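PDB 4GN1: Ras-associated and pleckstrin homology domains-containing protein 1 from Homo sapiens, which mediates localized membrane signals, binds RAC1 through its Ras-associating and PH domains, is implicated in regulating lamellipodial dynamics and targets EVL and VASP to the leading edge. Local coordinates for residues K116-L119 with L120-F124; L220-D224 with V225-H229; H229-V232 with N233-I237; Y240-Q243 with L244-Y248. All blocks are in the same frame, centred on the assembly; numbering follows the deposited sequence. Where two conformers were deposited one is given.

Contact 1 of 4, residues K116-L119 with L120-F124; sequences KEVL and LEECF
Glu121 and Glu122 are tied to the turn before them, 116-119, by the i to i+4 backbone bonds of an ordinary alpha-helix. Glu122 N meets Val118 O at 2.9 Å and almost straight, with an N-H...O angle of 174°, and Glu121 N reaches Glu117 O at 3.0 Å. The amide of Leu120 bonds to Lys116 O and has a second, weak bond to Glu117 O, while Cys123 N closes the series on Leu119 O at 3.2 Å.

Side-chain contact is slight and sets carbon against oxygen. The methyl Val118 CG1 lies 4.0 Å from Glu122 OE2, the two side chains crossing at a slant. Leu120 has CG beside its backbone N, chi1 -55°, which lays this branch point over Lys116 O at 3.3 Å.

Charge works the other way: Glu117 OE2 and Glu121 OE2 are 4.2 Å apart, a like-charged pair that would probably raise the proton affinity of both carboxylates. Lys116 leads away from the pair, its NZ bonded to Asn97 and to the carbonyl of Lys96.

Leu119 and the buried Leu120 of helix 113-124 pack on Pro98, and the ring of Phe124 meets that of Phe95 from helix 93-96.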
# COMPACT_ATOMS: atom_id res chain seq x y z
N LYS A 116 2.88 -16.15 16.11
CA LYS A 116 2.71 -14.91 15.35
C LYS A 116 3.51 -13.76 16.02
O LYS A 116 4.29 -13.07 15.35
CB LYS A 116 1.24 -14.53 15.22
CG LYS A 116 0.50 -15.19 14.07
CD LYS A 116 -0.99 -15.19 14.33
CE LYS A 116 -1.75 -16.00 13.31
NZ LYS A 116 -3.21 -15.82 13.53
N GLU A 117 3.32 -13.60 17.33
CA GLU A 117 4.01 -12.59 18.13
C GLU A 117 5.55 -12.71 17.97
O GLU A 117 6.21 -11.74 17.59
CB GLU A 117 3.63 -12.75 19.60
CG GLU A 117 3.29 -11.44 20.31
CD GLU A 117 3.31 -11.56 21.84
OE1 GLU A 117 3.36 -12.69 22.39
OE2 GLU A 117 3.28 -10.49 22.50
N VAL A 118 6.08 -13.90 18.24
CA VAL A 118 7.51 -14.15 18.08
C VAL A 118 7.97 -13.79 16.67
O VAL A 118 8.98 -13.11 16.48
CB VAL A 118 7.89 -15.62 18.43
CG1 VAL A 118 9.30 -15.95 17.95
CG2 VAL A 118 7.76 -15.88 19.93
N LEU A 119 7.21 -14.24 15.67
CA LEU A 119 7.59 -14.04 14.29
C LEU A 119 7.68 -12.55 13.88
O LEU A 119 8.54 -12.18 13.07
CB LEU A 119 6.62 -14.80 13.39
CG LEU A 119 6.79 -14.78 11.87
CD1 LEU A 119 8.10 -15.48 11.50
CD2 LEU A 119 5.60 -15.44 11.20
N LEU A 120 6.81 -11.71 14.44
CA LEU A 120 6.83 -10.27 14.11
C LEU A 120 7.97 -9.60 14.85
O LEU A 120 8.62 -8.70 14.31
CB LEU A 120 5.49 -9.58 14.44
CG LEU A 120 4.22 -10.17 13.82
CD1 LEU A 120 2.99 -9.73 14.58
CD2 LEU A 120 4.12 -9.82 12.34
N GLU A 121 8.20 -10.03 16.08
CA GLU A 121 9.36 -9.55 16.82
C GLU A 121 10.65 -9.81 16.05
O GLU A 121 11.42 -8.88 15.82
CB GLU A 121 9.41 -10.16 18.21
CG GLU A 121 8.52 -9.40 19.18
CD GLU A 121 8.12 -10.22 20.37
OE1 GLU A 121 8.74 -11.28 20.60
OE2 GLU A 121 7.20 -9.80 21.09
N GLU A 122 10.85 -11.05 15.62
CA GLU A 122 12.02 -11.43 14.82
C GLU A 122 12.21 -10.57 13.56
O GLU A 122 13.33 -10.21 13.22
CB GLU A 122 11.98 -12.92 14.44
CG GLU A 122 12.19 -13.90 15.59
CD GLU A 122 12.20 -15.38 15.16
OE1 GLU A 122 11.69 -15.70 14.07
OE2 GLU A 122 12.72 -16.22 15.93
N CYS A 123 11.12 -10.23 12.88
CA CYS A 123 11.18 -9.50 11.60
C CYS A 123 11.35 -8.00 11.79
O CYS A 123 12.11 -7.35 11.08
CB CYS A 123 9.93 -9.79 10.76
SG CYS A 123 9.39 -8.53 9.56
N PHE A 124 10.62 -7.46 12.76
CA PHE A 124 10.53 -6.00 12.92
C PHE A 124 11.36 -5.38 14.04
O PHE A 124 11.72 -4.20 13.96
CB PHE A 124 9.07 -5.59 13.11
CG PHE A 124 8.23 -5.71 11.87
CD1 PHE A 124 8.33 -4.76 10.83
CD2 PHE A 124 7.29 -6.74 11.75
CE1 PHE A 124 7.53 -4.86 9.70
CE2 PHE A 124 6.49 -6.85 10.63
CZ PHE A 124 6.61 -5.91 9.60

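Contact 2 of 4, residues L220-D224 with V225-H229; sequences LCCDD and VRTLH
Asp224 turns its carboxylate back over the first turn of helix 225-240, where a single oxygen, OD1, takes two bonds from Thr227. The backbone N-H comes nearly along the C-O axis, Thr227 N to Asp224 OD1 being 3.0 Å with an N-H...O angle of 174°. The hydroxyl arrives from above the carboxylate plane, Thr227 OG1 to Asp224 OD1 at 2.9 Å. With chi1 at 58°, CG of Asp224 sits between its own backbone N and carbonyl carbon, and this swings OD1 over the helix start. The main chain adds its own bond, Leu228 N to Asp224 O, at 3.3 Å.

This is an N-cap at the start of the C-terminal helix of the PH domain, the helix that packs across one end of its beta-sandwich. Beneath the cap lies the dense side. Cys222, between the strand and the cap, points at the helix and sets SG 3.7 Å from Leu228 CA, while its CB lies 3.9 Å from Thr227 CB; both Cys222 and Thr227 also touch Leu138 of strand 135-141.

The outer side is looser at Val225, which is exposed and meets the preceding segment mainly through its CB, and at Asp223, which makes a long, weak ion pair with Lys150. Two polar ends are held from outside this turn: OD2 of Asp224 forms a salt bridge with Lys106, and Arg226 leads its guanidinium away to the carbonyl of Asn100 and the ring of Tyr101.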
# COMPACT_ATOMS: atom_id res chain seq x y z
N LEU A 220 2.06 -2.55 -12.27
CA LEU A 220 2.33 -3.97 -12.16
C LEU A 220 1.03 -4.78 -12.05
O LEU A 220 0.07 -4.33 -11.41
CB LEU A 220 3.22 -4.25 -10.95
CG LEU A 220 4.61 -3.64 -11.00
CD1 LEU A 220 5.34 -3.74 -9.66
CD2 LEU A 220 5.42 -4.28 -12.11
N CYS A 221 1.00 -5.94 -12.69
CA CYS A 221 -0.17 -6.82 -12.66
C CYS A 221 0.22 -8.21 -12.18
O CYS A 221 1.21 -8.78 -12.63
CB CYS A 221 -0.81 -6.91 -14.05
SG CYS A 221 -2.31 -7.91 -14.09
N CYS A 222 -0.57 -8.74 -11.26
CA CYS A 222 -0.25 -10.01 -10.64
C CYS A 222 -1.17 -11.09 -11.16
O CYS A 222 -2.28 -10.78 -11.64
CB CYS A 222 -0.37 -9.89 -9.13
SG CYS A 222 0.68 -8.60 -8.44
N ASP A 223 -0.73 -12.34 -11.03
CA ASP A 223 -1.50 -13.51 -11.49
C ASP A 223 -2.83 -13.68 -10.78
O ASP A 223 -3.81 -14.10 -11.39
CB ASP A 223 -0.68 -14.81 -11.36
CG ASP A 223 0.25 -15.06 -12.54
OD1 ASP A 223 1.25 -15.80 -12.36
OD2 ASP A 223 -0.01 -14.53 -13.65
N ASP A 224 -2.85 -13.34 -9.48
CA ASP A 224 -3.96 -13.65 -8.59
C ASP A 224 -3.91 -12.77 -7.33
O ASP A 224 -2.99 -11.96 -7.18
CB ASP A 224 -3.99 -15.16 -8.25
CG ASP A 224 -2.70 -15.64 -7.62
OD1 ASP A 224 -2.16 -14.94 -6.74
OD2 ASP A 224 -2.22 -16.72 -7.98
N VAL A 225 -4.87 -12.91 -6.43
CA VAL A 225 -5.04 -11.92 -5.35
C VAL A 225 -4.00 -12.12 -4.24
O VAL A 225 -3.64 -11.17 -3.51
CB VAL A 225 -6.50 -11.88 -4.83
CG1 VAL A 225 -6.78 -13.00 -3.84
CG2 VAL A 225 -6.82 -10.52 -4.22
N ARG A 226 -3.50 -13.35 -4.16
CA ARG A 226 -2.44 -13.73 -3.24
C ARG A 226 -1.13 -13.03 -3.58
O ARG A 226 -0.50 -12.39 -2.73
CB ARG A 226 -2.28 -15.26 -3.29
CG ARG A 226 -1.51 -15.88 -2.13
CD ARG A 226 -2.27 -15.79 -0.81
NE ARG A 226 -1.46 -16.34 0.29
CZ ARG A 226 -0.57 -15.66 1.00
NH1 ARG A 226 -0.36 -14.36 0.77
NH2 ARG A 226 0.11 -16.27 1.96
N THR A 227 -0.70 -13.15 -4.84
CA THR A 227 0.53 -12.50 -5.31
C THR A 227 0.43 -10.99 -5.09
O THR A 227 1.38 -10.37 -4.62
CB THR A 227 0.81 -12.79 -6.81
OG1 THR A 227 0.61 -14.18 -7.08
CG2 THR A 227 2.25 -12.42 -7.19
N LEU A 228 -0.72 -10.42 -5.43
CA LEU A 228 -0.98 -9.03 -5.16
C LEU A 228 -0.75 -8.68 -3.68
O LEU A 228 -0.05 -7.72 -3.38
CB LEU A 228 -2.39 -8.63 -5.62
CG LEU A 228 -2.85 -7.19 -5.35
CD1 LEU A 228 -1.96 -6.16 -6.05
CD2 LEU A 228 -4.32 -7.01 -5.75
N HIS A 229 -1.29 -9.50 -2.77
CA HIS A 229 -1.16 -9.24 -1.34
C HIS A 229 0.24 -9.37 -0.82
O HIS A 229 0.72 -8.51 -0.05
CB HIS A 229 -2.15 -10.06 -0.52
CG HIS A 229 -3.60 -9.61 -0.68
ND1 HIS A 229 -4.65 -10.42 -0.41
CD2 HIS A 229 -4.13 -8.40 -1.12
CE1 HIS A 229 -5.79 -9.76 -0.66
NE2 HIS A 229 -5.47 -8.52 -1.09

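Contact 3 of 4, residues H229-V232 with N233-I237; sequences HQWV and NGIRI
From His229 to Arg236 the chain is regular alpha-helix, with Asn233, Gly234, Ile235 and Arg236 each giving its N-H to the carbonyl four residues earlier. Asn233 adds a side-chain bond to this pattern. Its ND2 reaches His229 O at 2.9 Å, as close as Asn233 N does, but the two donors lie on opposite faces of the carbonyl plane, and the hydrogen bond from ND2 is the more bent, with an N-H...O angle of 134°. A chi1 of -76°, placing CG beside the backbone N, folds the amide back over the preceding turn.

The other end of that amide, Asn233 OD1, receives a weak bond from Arg236 NH1. Arg236 runs its aliphatic part past Val232, CD lying 3.9 Å from Val232 CG1, before bending at chi3 toward a salt bridge with Glu63. On another flank, Ile235 CD1 sits at the rim of the Trp231 indole, near its plane and 4.3 Å from CE3. Trp231 also packs on Phe153 and Leu155, and Ile235 on Leu203 and Leu205, all from strands of the PH domain.

A buried amide thus has a hydrogen-bond partner at each end, the one at OD1 weak, and a buried guanidinium, its charge probably balanced by Glu63, joins the PH helix to the region bearing the Ras-associating fold.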
# COMPACT_ATOMS: atom_id res chain seq x y z
N HIS A 229 -1.29 -9.50 -2.77
CA HIS A 229 -1.16 -9.24 -1.34
C HIS A 229 0.24 -9.37 -0.82
O HIS A 229 0.72 -8.51 -0.05
CB HIS A 229 -2.15 -10.06 -0.52
CG HIS A 229 -3.60 -9.61 -0.68
ND1 HIS A 229 -4.65 -10.42 -0.41
CD2 HIS A 229 -4.13 -8.40 -1.12
CE1 HIS A 229 -5.79 -9.76 -0.66
NE2 HIS A 229 -5.47 -8.52 -1.09
N GLN A 230 0.93 -10.41 -1.26
CA GLN A 230 2.32 -10.59 -0.84
C GLN A 230 3.19 -9.41 -1.29
O GLN A 230 3.94 -8.84 -0.49
CB GLN A 230 2.85 -11.93 -1.36
CG GLN A 230 2.30 -13.12 -0.58
CD GLN A 230 2.71 -14.49 -1.13
OE1 GLN A 230 1.98 -15.46 -0.99
NE2 GLN A 230 3.88 -14.57 -1.75
N TRP A 231 3.04 -9.00 -2.55
CA TRP A 231 3.85 -7.91 -3.09
C TRP A 231 3.64 -6.56 -2.44
O TRP A 231 4.62 -5.87 -2.08
CB TRP A 231 3.72 -7.81 -4.61
CG TRP A 231 4.67 -8.73 -5.33
CD1 TRP A 231 4.39 -9.95 -5.92
CD2 TRP A 231 6.10 -8.52 -5.54
NE1 TRP A 231 5.51 -10.49 -6.48
CE2 TRP A 231 6.57 -9.69 -6.28
CE3 TRP A 231 7.00 -7.52 -5.22
CZ2 TRP A 231 7.89 -9.84 -6.66
CZ3 TRP A 231 8.34 -7.68 -5.61
CH2 TRP A 231 8.77 -8.81 -6.32
N VAL A 232 2.38 -6.17 -2.30
CA VAL A 232 1.99 -4.96 -1.58
C VAL A 232 2.48 -5.00 -0.13
O VAL A 232 3.09 -4.04 0.33
CB VAL A 232 0.46 -4.72 -1.65
CG1 VAL A 232 0.06 -3.51 -0.81
CG2 VAL A 232 0.01 -4.52 -3.07
N ASN A 233 2.25 -6.09 0.59
CA ASN A 233 2.74 -6.12 1.96
C ASN A 233 4.26 -6.03 2.04
O ASN A 233 4.83 -5.24 2.83
CB ASN A 233 2.16 -7.29 2.75
CG ASN A 233 0.71 -7.03 3.15
OD1 ASN A 233 0.44 -6.14 3.96
ND2 ASN A 233 -0.23 -7.78 2.58
N GLY A 234 4.91 -6.81 1.18
CA GLY A 234 6.37 -6.80 1.11
C GLY A 234 6.85 -5.39 0.87
O GLY A 234 7.62 -4.85 1.65
N ILE A 235 6.36 -4.77 -0.21
CA ILE A 235 6.73 -3.39 -0.52
C ILE A 235 6.53 -2.46 0.67
O ILE A 235 7.40 -1.63 0.96
CB ILE A 235 6.02 -2.89 -1.80
CG1 ILE A 235 6.48 -3.76 -2.97
CG2 ILE A 235 6.32 -1.41 -2.07
CD1 ILE A 235 5.68 -3.56 -4.24
N ARG A 236 5.43 -2.64 1.38
CA ARG A 236 5.12 -1.82 2.55
C ARG A 236 6.15 -1.98 3.68
O ARG A 236 6.62 -0.99 4.26
CB ARG A 236 3.70 -2.09 3.05
CG ARG A 236 2.63 -1.45 2.17
CD ARG A 236 1.24 -1.94 2.51
NE ARG A 236 0.78 -1.38 3.78
CZ ARG A 236 0.28 -2.07 4.79
NH1 ARG A 236 0.16 -3.40 4.70
NH2 ARG A 236 -0.09 -1.43 5.89
N ILE A 237 6.52 -3.23 3.96
CA ILE A 237 7.57 -3.50 4.97
C ILE A 237 8.86 -2.78 4.62
O ILE A 237 9.39 -2.01 5.41
CB ILE A 237 7.83 -5.00 5.13
CG1 ILE A 237 6.55 -5.66 5.67
CG2 ILE A 237 9.03 -5.23 6.05
CD1 ILE A 237 6.58 -7.17 5.67

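Contact 4 of 4, residues Y240-Q243 with L244-Y248; sequences YGKQ and LYMNY
Tyr240 lays its CB against the isobutyl group of Leu244, 3.7 Å from CG, and Leu244 CD2 continues the overlap to Tyr240 CD2 at 4.2 Å. Leu244 has CG beside its backbone N, chi1 -76°, which turns the branch back toward the tyrosine. The phenol itself leads away from the turn, and its ring meets that of His65 with the two planes roughly perpendicular.

Between these two residues the chain changes helix. Gly241, the first residue after helix 225-240 to leave helical angles, has a positive phi of 50°, a value that favours glycine. Its carbonyl then serves the next helix through an i to i+3 bond, Leu244 N to Gly241 O at 2.8 Å. The i to i+4 pattern is established from Met246 on: Met246 N meets Lys242 O at 3.0 Å, and Asn247 N meets Gln243 O at 2.9 Å.

The outer flank is lined by Lys242 and Met246, whose side chains run past each other at an angle with Lys242 CG and Met246 CG 4.1 Å apart. The Gln243 chain, bent at chi2, leads from the outer side toward the buried Asn247, which touches His65 and Tyr92. Inward, Leu244 and Tyr245 pack on Phe95 of helix 93-96, whose ring also stacks with Tyr248.

The chemistry is divided by side: apolar and aromatic groups join the new helix to helix 93-96, the exposed Lys242 and Met246 occupy the outer flank, and the carbonyl of Gly241 begins the bonding of the new helix.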
# COMPACT_ATOMS: atom_id res chain seq x y z
N TYR A 240 8.26 1.15 4.94
CA TYR A 240 7.92 1.70 6.24
C TYR A 240 8.62 1.03 7.41
O TYR A 240 8.72 1.64 8.47
CB TYR A 240 6.42 1.67 6.43
CG TYR A 240 5.68 2.55 5.44
CD1 TYR A 240 5.75 3.95 5.51
CD2 TYR A 240 4.90 1.98 4.43
CE1 TYR A 240 5.07 4.76 4.61
CE2 TYR A 240 4.24 2.76 3.51
CZ TYR A 240 4.32 4.15 3.60
OH TYR A 240 3.66 4.91 2.70
N GLY A 241 9.05 -0.21 7.23
CA GLY A 241 9.72 -0.98 8.30
C GLY A 241 9.02 -1.00 9.65
O GLY A 241 7.81 -1.01 9.71
N LYS A 242 9.80 -1.00 10.73
CA LYS A 242 9.30 -1.21 12.11
C LYS A 242 8.11 -0.32 12.45
O LYS A 242 7.24 -0.69 13.26
CB LYS A 242 10.45 -1.01 13.13
CG LYS A 242 10.02 -0.83 14.59
CD LYS A 242 11.16 -1.08 15.56
CE LYS A 242 10.68 -0.94 17.01
NZ LYS A 242 11.79 -0.82 18.00
N GLN A 243 8.08 0.85 11.83
CA GLN A 243 6.98 1.79 11.98
C GLN A 243 5.61 1.16 11.68
O GLN A 243 4.62 1.50 12.36
CB GLN A 243 7.25 3.02 11.10
CG GLN A 243 6.17 4.09 11.13
CD GLN A 243 6.05 4.77 12.47
OE1 GLN A 243 5.17 4.44 13.26
NE2 GLN A 243 6.92 5.72 12.74
N LEU A 244 5.52 0.25 10.69
CA LEU A 244 4.28 -0.51 10.46
C LEU A 244 3.86 -1.23 11.72
O LEU A 244 2.70 -1.11 12.14
CB LEU A 244 4.39 -1.53 9.33
CG LEU A 244 4.36 -1.07 7.87
CD1 LEU A 244 4.36 -2.27 6.93
CD2 LEU A 244 3.18 -0.13 7.59
N TYR A 245 4.81 -1.94 12.33
CA TYR A 245 4.58 -2.68 13.58
C TYR A 245 4.11 -1.80 14.71
O TYR A 245 3.19 -2.15 15.43
CB TYR A 245 5.83 -3.45 14.02
CG TYR A 245 5.62 -4.42 15.19
CD1 TYR A 245 4.55 -5.33 15.21
CD2 TYR A 245 6.52 -4.45 16.27
CE1 TYR A 245 4.37 -6.22 16.26
CE2 TYR A 245 6.36 -5.36 17.32
CZ TYR A 245 5.28 -6.24 17.31
OH TYR A 245 5.11 -7.12 18.36
N MET A 246 4.75 -0.65 14.86
CA MET A 246 4.31 0.33 15.84
C MET A 246 2.89 0.82 15.56
O MET A 246 2.12 1.06 16.51
CB MET A 246 5.28 1.49 15.90
CG MET A 246 6.71 1.06 16.22
SD MET A 246 7.82 2.48 16.28
CE MET A 246 7.05 3.49 17.56
N ASN A 247 2.52 0.95 14.29
CA ASN A 247 1.15 1.36 13.96
C ASN A 247 0.16 0.32 14.44
O ASN A 247 -0.86 0.66 15.06
CB ASN A 247 0.97 1.60 12.47
CG ASN A 247 1.73 2.81 11.99
OD1 ASN A 247 2.28 3.58 12.78
ND2 ASN A 247 1.77 2.99 10.68
N TYR A 248 0.48 -0.94 14.16
CA TYR A 248 -0.37 -2.06 14.53
C TYR A 248 -0.54 -2.15 16.06
O TYR A 248 -1.66 -2.17 16.56
CB TYR A 248 0.17 -3.36 13.91
CG TYR A 248 -0.53 -4.62 14.35
CD1 TYR A 248 -1.83 -4.91 13.94
CD2 TYR A 248 0.11 -5.54 15.19
CE1 TYR A 248 -2.48 -6.05 14.35
CE2 TYR A 248 -0.53 -6.70 15.61
CZ TYR A 248 -1.83 -6.94 15.19
OH TYR A 248 -2.46 -8.07 15.60

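How the contacts relate
All four contacts are local, each confined to one or two turns, and none nests within another. Contact 1 comes first, on helix 113-124, ahead of the PH strands. Much later, contact 2 closes the turn from strand 218-221 into helix 225-240, contact 3 follows on the same helix with His229 shared, and contact 4 carries the chain through Gly241 into helix 242-251. Folding brings the early helix back to the late ones: Phe124 CZ lies 3.9 Å from Ile237 CG1, and Phe124 also packs on Gly241, Lys242 and Tyr245. Leu244 CD1 touches the backbone at Arg236 and Ile237, joining contacts 3 and 4. Contact 2 touches neither contact 1 nor contact 4, about 11 and 10 Å away between nearest atoms.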